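PDB 5HYZ: SCARECROW-LIKE protein 7 from Oryza sativa Japonica Group, which is a probable GRAS-family transcription factor that binds DNA in vitro, acts in plant development and abiotic stress resistance, and may raise expression of stress-responsive genes. Local coordinates for residues A[106-111]-A[200-205]; A[143-148]-A[193-198]. All blocks are in the same frame, centred on the assembly; numbering follows the deposited sequence.

Interaction 1: residues A[106-111]-A[200-205]; sequences GAATKI and DEAVAV
Lys110 reaches across Asp200, its chain extended beyond CG, the two side chains crossing at a slant, with CD and CE passing close to OD2 before NZ reaches it at 2.5 Å. This salt bridge is very short, so its exact length deserves caution. A long, flexible lysine suits the place because its methylenes rest on the neighbouring segment while the ammonium group reaches the carboxylate of the exposed Asp200; its CB also sits 3.9 Å from CB of Glu201. The methyls of Ala108 and Ala202 meet CB to CB at 3.5 Å, closer than usual van der Waals contact, a tight fit that suits alanine.

Between these side chains the backbones start to pair as parallel strands: Ala202 N gives a nearly straight hydrogen bond (163°) to Lys110 O at 2.9 Å, and water 1 links Lys110 N to Asp200 O just before the pairing begins. Glu201 turns its carboxylate to other partners, salt bridges to Arg141 and Arg143 and hydrogen bonds from Glu198 N and His112. The contact thus opens the pairing of strands 110-118 and 202-208, with strand 141-148 on the other edge of 110-118 and strand 236-242 beyond 202-208.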
ATOM      1  N   GLY A 106      -3.684  25.748  -1.529  1.00 19.26           N
ATOM      2  CA  GLY A 106      -2.745  26.055  -2.596  1.00 23.27           C
ATOM      3  C   GLY A 106      -2.194  27.468  -2.635  1.00 23.72           C
ATOM      4  O   GLY A 106      -1.025  27.629  -2.954  1.00 26.66           O
ATOM      5  N   ALA A 107      -3.007  28.473  -2.297  1.00 21.91           N
ATOM      6  CA  ALA A 107      -2.582  29.871  -2.368  1.00 27.06           C
ATOM      7  C   ALA A 107      -1.793  30.290  -1.134  1.00 26.75           C
ATOM      8  O   ALA A 107      -1.305  31.411  -1.050  1.00 25.16           O
ATOM      9  CB  ALA A 107      -3.773  30.773  -2.522  1.00 30.01           C
ATOM     10  N   ALA A 108      -1.663  29.395  -0.160  1.00 20.28           N
ATOM     11  CA  ALA A 108      -0.964  29.766   1.077  1.00 21.46           C
ATOM     12  C   ALA A 108       0.488  29.340   1.043  1.00 20.09           C
ATOM     13  O   ALA A 108       0.772  28.212   0.630  1.00 21.50           O
ATOM     14  CB  ALA A 108      -1.656  29.106   2.283  1.00 18.62           C
ATOM     15  N   THR A 109       1.400  30.159   1.585  1.00 16.70           N
ATOM     16  CA  THR A 109       2.778  29.707   1.688  1.00 17.47           C
ATOM     17  C   THR A 109       3.107  29.097   3.031  1.00 15.80           C
ATOM     18  O   THR A 109       4.118  28.409   3.203  1.00 19.18           O
ATOM     19  CB  THR A 109       3.739  30.886   1.425  1.00 27.36           C
ATOM     20  OG1 THR A 109       3.451  31.919   2.379  1.00 25.28           O
ATOM     21  CG2 THR A 109       3.522  31.421  -0.031  1.00 27.52           C
ATOM     22  N   LYS A 110       2.241  29.354   4.002  1.00 16.65           N
ATOM     23  CA  LYS A 110       2.384  28.810   5.364  1.00 15.30           C
ATOM     24  C   LYS A 110       1.086  28.094   5.722  1.00 14.57           C
ATOM     25  O   LYS A 110       0.010  28.644   5.523  1.00 15.19           O
ATOM     26  CB  LYS A 110       2.644  29.934   6.381  1.00 16.27           C
ATOM     27  CG  LYS A 110       3.895  30.727   6.043  1.00 22.10           C
ATOM     28  CD  LYS A 110       4.154  31.680   7.204  1.00 31.89           C
ATOM     29  CE  LYS A 110       5.068  32.826   6.795  1.00 47.57           C
ATOM     30  NZ  LYS A 110       5.312  33.704   8.006  1.00 53.34           N
ATOM     31  N   ILE A 111       1.216  26.865   6.199  1.00 13.30           N
ATOM     32  CA  ILE A 111       0.063  26.028   6.435  1.00 12.57           C
ATOM     33  C   ILE A 111       0.094  25.495   7.856  1.00 12.99           C
ATOM     34  O   ILE A 111       1.160  25.075   8.372  1.00 13.05           O
ATOM     35  CB  ILE A 111       0.051  24.845   5.424  1.00 15.85           C
ATOM     36  CG1 ILE A 111      -0.219  25.415   3.984  1.00 18.15           C
ATOM     37  CG2 ILE A 111      -1.077  23.830   5.812  1.00 13.73           C
ATOM     38  CD1 ILE A 111      -0.033  24.384   2.862  1.00 20.67           C
ATOM     39  N   ASP A 200      -0.913  34.868   9.344  1.00 24.13           N
ATOM     40  CA  ASP A 200      -0.363  34.680   7.998  1.00 28.11           C
ATOM     41  C   ASP A 200      -0.341  33.221   7.501  1.00 27.35           C
ATOM     42  O   ASP A 200       0.384  32.908   6.560  1.00 28.88           O
ATOM     43  CB  ASP A 200       1.064  35.266   7.944  1.00 37.04           C
ATOM     44  CG  ASP A 200       2.035  34.585   8.940  1.00 44.39           C
ATOM     45  OD1 ASP A 200       1.601  33.802   9.827  1.00 41.03           O
ATOM     46  OD2 ASP A 200       3.259  34.815   8.828  1.00 49.98           O
ATOM     47  N   GLU A 201      -1.116  32.324   8.110  1.00 25.90           N
ATOM     48  CA  GLU A 201      -1.017  30.926   7.704  1.00 19.20           C
ATOM     49  C   GLU A 201      -2.420  30.455   7.377  1.00 17.87           C
ATOM     50  O   GLU A 201      -3.398  31.001   7.886  1.00 20.88           O
ATOM     51  CB  GLU A 201      -0.379  30.075   8.829  1.00 21.14           C
ATOM     52  CG  GLU A 201      -1.284  29.945   9.967  1.00 27.29           C
ATOM     53  CD  GLU A 201      -0.619  29.369  11.236  1.00 26.93           C
ATOM     54  OE1 GLU A 201       0.580  29.049  11.154  1.00 26.67           O
ATOM     55  OE2 GLU A 201      -1.395  29.210  12.228  1.00 29.54           O
ATOM     56  N   ALA A 202      -2.542  29.486   6.489  1.00 15.79           N
ATOM     57  CA  ALA A 202      -3.835  28.865   6.237  1.00 16.80           C
ATOM     58  C   ALA A 202      -3.987  27.692   7.175  1.00 15.50           C
ATOM     59  O   ALA A 202      -3.053  26.908   7.344  1.00 19.13           O
ATOM     60  CB  ALA A 202      -3.952  28.378   4.796  1.00 16.89           C
ATOM     61  N   VAL A 203      -5.190  27.517   7.702  1.00 12.15           N
ATOM     62  CA  VAL A 203      -5.457  26.447   8.618  1.00 10.00           C
ATOM     63  C   VAL A 203      -6.341  25.383   7.939  1.00 10.71           C
ATOM     64  O   VAL A 203      -7.303  25.742   7.250  1.00 11.66           O
ATOM     65  CB  VAL A 203      -6.205  26.995   9.859  1.00 12.19           C
ATOM     66  CG1 VAL A 203      -6.604  25.829  10.723  1.00 12.67           C
ATOM     67  CG2 VAL A 203      -5.286  27.987  10.625  1.00 15.24           C
ATOM     68  N   ALA A 204      -6.004  24.103   8.119  1.00 10.22           N
ATOM     69  CA  ALA A 204      -6.908  23.015   7.780  1.00 13.51           C
ATOM     70  C   ALA A 204      -7.158  22.205   9.027  1.00 12.19           C
ATOM     71  O   ALA A 204      -6.222  21.873   9.761  1.00 11.81           O
ATOM     72  CB  ALA A 204      -6.306  22.116   6.655  1.00 10.88           C
ATOM     73  N   VAL A 205      -8.406  21.852   9.257  1.00 11.50           N
ATOM     74  CA  VAL A 205      -8.770  21.049  10.417  1.00  8.94           C
ATOM     75  C   VAL A 205      -9.209  19.695   9.947  1.00 10.44           C
ATOM     76  O   VAL A 205     -10.003  19.603   9.015  1.00 12.69           O
ATOM     77  CB  VAL A 205      -9.932  21.707  11.240  1.00  9.35           C
ATOM     78  CG1 VAL A 205     -10.211  20.880  12.475  1.00 12.19           C
ATOM     79  CG2 VAL A 205      -9.428  23.061  11.712  1.00  8.87           C
TER
HETATM   80  O   HOH W   1       0.209  31.801   3.867  1.00 24.75           O
HETATM   81  O   HOH W   2       2.740  27.491   9.130  1.00 20.75           O

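Interaction 2: residues A[143-148]-A[193-198]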
ATOM      1  N   ARG A 143       3.072  23.685  10.001  1.00 11.26           N
ATOM      2  CA  ARG A 143       2.936  23.345  11.409  1.00 11.20           C
ATOM      3  C   ARG A 143       1.801  22.361  11.590  1.00 10.48           C
ATOM      4  O   ARG A 143       0.805  22.430  10.865  1.00 10.79           O
ATOM      5  CB  ARG A 143       2.629  24.620  12.225  1.00 12.43           C
ATOM      6  CG  ARG A 143       3.795  25.561  12.221  1.00 19.47           C
ATOM      7  CD  ARG A 143       3.649  26.500  13.449  1.00 34.04           C
ATOM      8  NE  ARG A 143       2.503  27.375  13.326  1.00 35.30           N
ATOM      9  CZ  ARG A 143       1.714  27.780  14.328  1.00 35.90           C
ATOM     10  NH1 ARG A 143       1.866  27.355  15.575  1.00 33.63           N
ATOM     11  NH2 ARG A 143       0.732  28.612  14.065  1.00 26.96           N
ATOM     12  N   ILE A 144       1.957  21.410  12.488  1.00 11.39           N
ATOM     13  CA  ILE A 144       0.885  20.483  12.825  1.00  9.19           C
ATOM     14  C   ILE A 144       0.626  20.525  14.334  1.00 13.03           C
ATOM     15  O   ILE A 144       1.558  20.484  15.144  1.00 11.34           O
ATOM     16  CB  ILE A 144       1.243  19.034  12.382  1.00 11.58           C
ATOM     17  CG1 ILE A 144       1.518  19.052  10.874  1.00 12.67           C
ATOM     18  CG2 ILE A 144       0.077  18.079  12.719  1.00 12.42           C
ATOM     19  CD1 ILE A 144       1.563  17.656  10.270  1.00 17.92           C
ATOM     20  N   THR A 145      -0.641  20.689  14.698  1.00 11.27           N
ATOM     21  CA  THR A 145      -1.045  20.593  16.104  1.00 12.24           C
ATOM     22  C   THR A 145      -1.892  19.345  16.259  1.00 12.69           C
ATOM     23  O   THR A 145      -2.919  19.217  15.588  1.00 12.79           O
ATOM     24  CB  THR A 145      -1.853  21.861  16.528  1.00 13.23           C
ATOM     25  OG1 THR A 145      -1.008  23.012  16.387  1.00 17.89           O
ATOM     26  CG2 THR A 145      -2.301  21.677  17.989  1.00 14.06           C
ATOM     27  N   GLY A 146      -1.462  18.399  17.082  1.00 11.16           N
ATOM     28  CA  GLY A 146      -2.180  17.143  17.132  1.00 12.75           C
ATOM     29  C   GLY A 146      -2.847  16.846  18.463  1.00 14.87           C
ATOM     30  O   GLY A 146      -2.200  16.921  19.510  1.00 15.12           O
ATOM     31  N   VAL A 147      -4.134  16.509  18.418  1.00 11.50           N
ATOM     32  CA  VAL A 147      -4.888  16.016  19.575  1.00 11.49           C
ATOM     33  C   VAL A 147      -4.932  14.502  19.440  1.00 15.32           C
ATOM     34  O   VAL A 147      -5.422  13.960  18.405  1.00 14.68           O
ATOM     35  CB  VAL A 147      -6.305  16.590  19.598  1.00 15.75           C
ATOM     36  CG1 VAL A 147      -7.119  15.963  20.700  1.00 18.18           C
ATOM     37  CG2 VAL A 147      -6.297  18.135  19.685  1.00 18.31           C
ATOM     38  N   PRO A 148      -4.461  13.768  20.461  1.00 13.76           N
ATOM     39  CA  PRO A 148      -4.312  12.321  20.282  1.00 14.00           C
ATOM     40  C   PRO A 148      -5.664  11.628  20.196  1.00 16.90           C
ATOM     41  O   PRO A 148      -6.613  11.925  20.913  1.00 17.13           O
ATOM     42  CB  PRO A 148      -3.580  11.846  21.559  1.00 16.52           C
ATOM     43  CG  PRO A 148      -3.800  12.950  22.577  1.00 16.19           C
ATOM     44  CD  PRO A 148      -3.886  14.244  21.731  1.00 15.80           C
ATOM     45  N   SER A 193      -7.276  29.952  21.755  1.00 15.43           N
ATOM     46  CA  SER A 193      -5.925  30.419  21.939  1.00 16.36           C
ATOM     47  C   SER A 193      -4.924  29.251  22.093  1.00 15.88           C
ATOM     48  O   SER A 193      -3.729  29.431  21.886  1.00 16.72           O
ATOM     49  CB  SER A 193      -5.828  31.349  23.176  1.00 22.44           C
ATOM     50  OG  SER A 193      -6.202  30.607  24.294  1.00 19.48           O
ATOM     51  N   ASP A 194      -5.412  28.078  22.494  1.00 14.41           N
ATOM     52  CA  ASP A 194      -4.536  26.906  22.673  1.00 14.54           C
ATOM     53  C   ASP A 194      -3.924  26.415  21.388  1.00 15.72           C
ATOM     54  O   ASP A 194      -2.883  25.765  21.405  1.00 14.83           O
ATOM     55  CB  ASP A 194      -5.270  25.745  23.318  1.00 15.40           C
ATOM     56  CG  ASP A 194      -5.752  26.078  24.721  1.00 22.47           C
ATOM     57  OD1 ASP A 194      -5.002  26.793  25.429  1.00 23.49           O
ATOM     58  OD2 ASP A 194      -6.878  25.686  25.088  1.00 21.52           O
ATOM     59  N   PHE A 195      -4.540  26.778  20.257  1.00 12.78           N
ATOM     60  CA  PHE A 195      -4.005  26.277  18.984  1.00 15.50           C
ATOM     61  C   PHE A 195      -2.928  27.172  18.397  1.00 15.99           C
ATOM     62  O   PHE A 195      -2.284  26.781  17.413  1.00 18.81           O
ATOM     63  CB  PHE A 195      -5.197  26.090  18.014  1.00 10.09           C
ATOM     64  CG  PHE A 195      -6.138  25.035  18.507  1.00 13.03           C
ATOM     65  CD1 PHE A 195      -7.115  25.311  19.482  1.00 14.79           C
ATOM     66  CD2 PHE A 195      -5.985  23.722  18.079  1.00 13.99           C
ATOM     67  CE1 PHE A 195      -7.950  24.268  19.947  1.00 14.90           C
ATOM     68  CE2 PHE A 195      -6.768  22.711  18.540  1.00 11.81           C
ATOM     69  CZ  PHE A 195      -7.757  22.952  19.487  1.00 13.58           C
ATOM     70  N   LEU A 196      -2.730  28.370  18.983  1.00 14.43           N
ATOM     71  CA  LEU A 196      -1.628  29.258  18.585  1.00 15.60           C
ATOM     72  C   LEU A 196      -1.632  29.531  17.063  1.00 19.91           C
ATOM     73  O   LEU A 196      -0.597  29.482  16.391  1.00 19.40           O
ATOM     74  CB  LEU A 196      -0.279  28.666  19.035  1.00 15.64           C
ATOM     75  CG  LEU A 196      -0.231  28.460  20.550  1.00 19.38           C
ATOM     76  CD1 LEU A 196       1.007  27.603  20.889  1.00 15.31           C
ATOM     77  CD2 LEU A 196      -0.057  29.841  21.205  1.00 21.38           C
ATOM     78  N   VAL A 197      -2.815  29.824  16.529  1.00 19.63           N
ATOM     79  CA  VAL A 197      -2.948  30.125  15.096  1.00 20.32           C
ATOM     80  C   VAL A 197      -2.420  31.518  14.838  1.00 22.70           C
ATOM     81  O   VAL A 197      -2.422  32.373  15.718  1.00 24.57           O
ATOM     82  CB  VAL A 197      -4.418  29.995  14.606  1.00 25.76           C
ATOM     83  CG1 VAL A 197      -4.898  28.541  14.759  1.00 25.53           C
ATOM     84  CG2 VAL A 197      -5.326  31.009  15.313  1.00 33.28           C
ATOM     85  N   GLU A 198      -1.857  31.714  13.658  1.00 20.15           N
ATOM     86  CA  GLU A 198      -1.248  32.996  13.272  1.00 19.96           C
ATOM     87  C   GLU A 198      -1.934  33.547  12.043  1.00 23.62           C
ATOM     88  O   GLU A 198      -2.421  32.786  11.173  1.00 23.39           O
ATOM     89  CB  GLU A 198       0.235  32.821  12.998  1.00 25.14           C
ATOM     90  CG  GLU A 198       0.915  32.295  14.231  1.00 28.22           C
ATOM     91  CD  GLU A 198       2.407  32.271  14.149  1.00 39.92           C
ATOM     92  OE1 GLU A 198       2.973  31.972  13.059  1.00 44.37           O
ATOM     93  OE2 GLU A 198       3.019  32.553  15.202  1.00 49.66           O
TER
HETATM   94  O   HOH W   3       0.023  24.971  17.764  1.00 24.16           O
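Arg143 meets Leu196 through the end of its guanidinium group, whose edge faces the backbone carbonyl of that residue. NH2 donates to Leu196 O at 2.8 Å along a nearly straight line (166°), with the oxygen close to the guanidinium plane, while NH1 adds a weak bond to the same oxygen at 3.4 Å. The bend at chi3 (-67°) turns the otherwise long chain toward the loop. Arginine suits this position because its flat, multiply donating head can hold a carbonyl with two nitrogens while keeping other N-H groups for further acceptors. Glu198 crosses the arginine at about a right angle, and its OE1 stays 4.2 Å from Arg143 NH2 with no N-H pointing at it, so any attraction is probably one of charge only; that carboxylate pairs instead with Arg141.

Strand 141-148, which carries Arg143, belongs to the parallel part of the Rossmann-like sheet of the GRAS domain, and 193-198 is part of the connection leading from strand 177-182 to strand 202-208.

Two residues on, Thr145 again points toward that connection. Its OG1 and the carbonyl oxygen of Phe195 are too far apart to bond directly, and water 3 fills the step, lying 2.6 Å from Thr145 OG1 and donating to Phe195 O at 3.0 Å. The hydroxyl is also hydrogen-bonded to His112 NE2, whereas the methyl CG2 comes 4.2 Å from CD2 of the Phe195 ring. Threonine thereby offers both a polar and an apolar branch, and the buried aromatic ring extends its packing to Val114 and Leu183.

The centres of the two interactions lie 13 Å apart on one side of the GRAS domain, and they share a sheet in which strand 110-118 runs between strands 141-148 and 202-208. Along the chain the order is 106-111, 143-148, 193-198, 200-205, so interaction 2 falls within the span that interaction 1 brings together. They also touch: Ile111 O probably accepts a hydrogen bond from Arg143 N, Glu201 OE2 forms a salt bridge with Arg143 NH2 at 2.9 Å, and Val203 packs on Val197. The entry into strand 202-208 and the connection preceding it are therefore tied to neighbouring strands by backbone bonds, by packing and by an arginine-glutamate salt bridge.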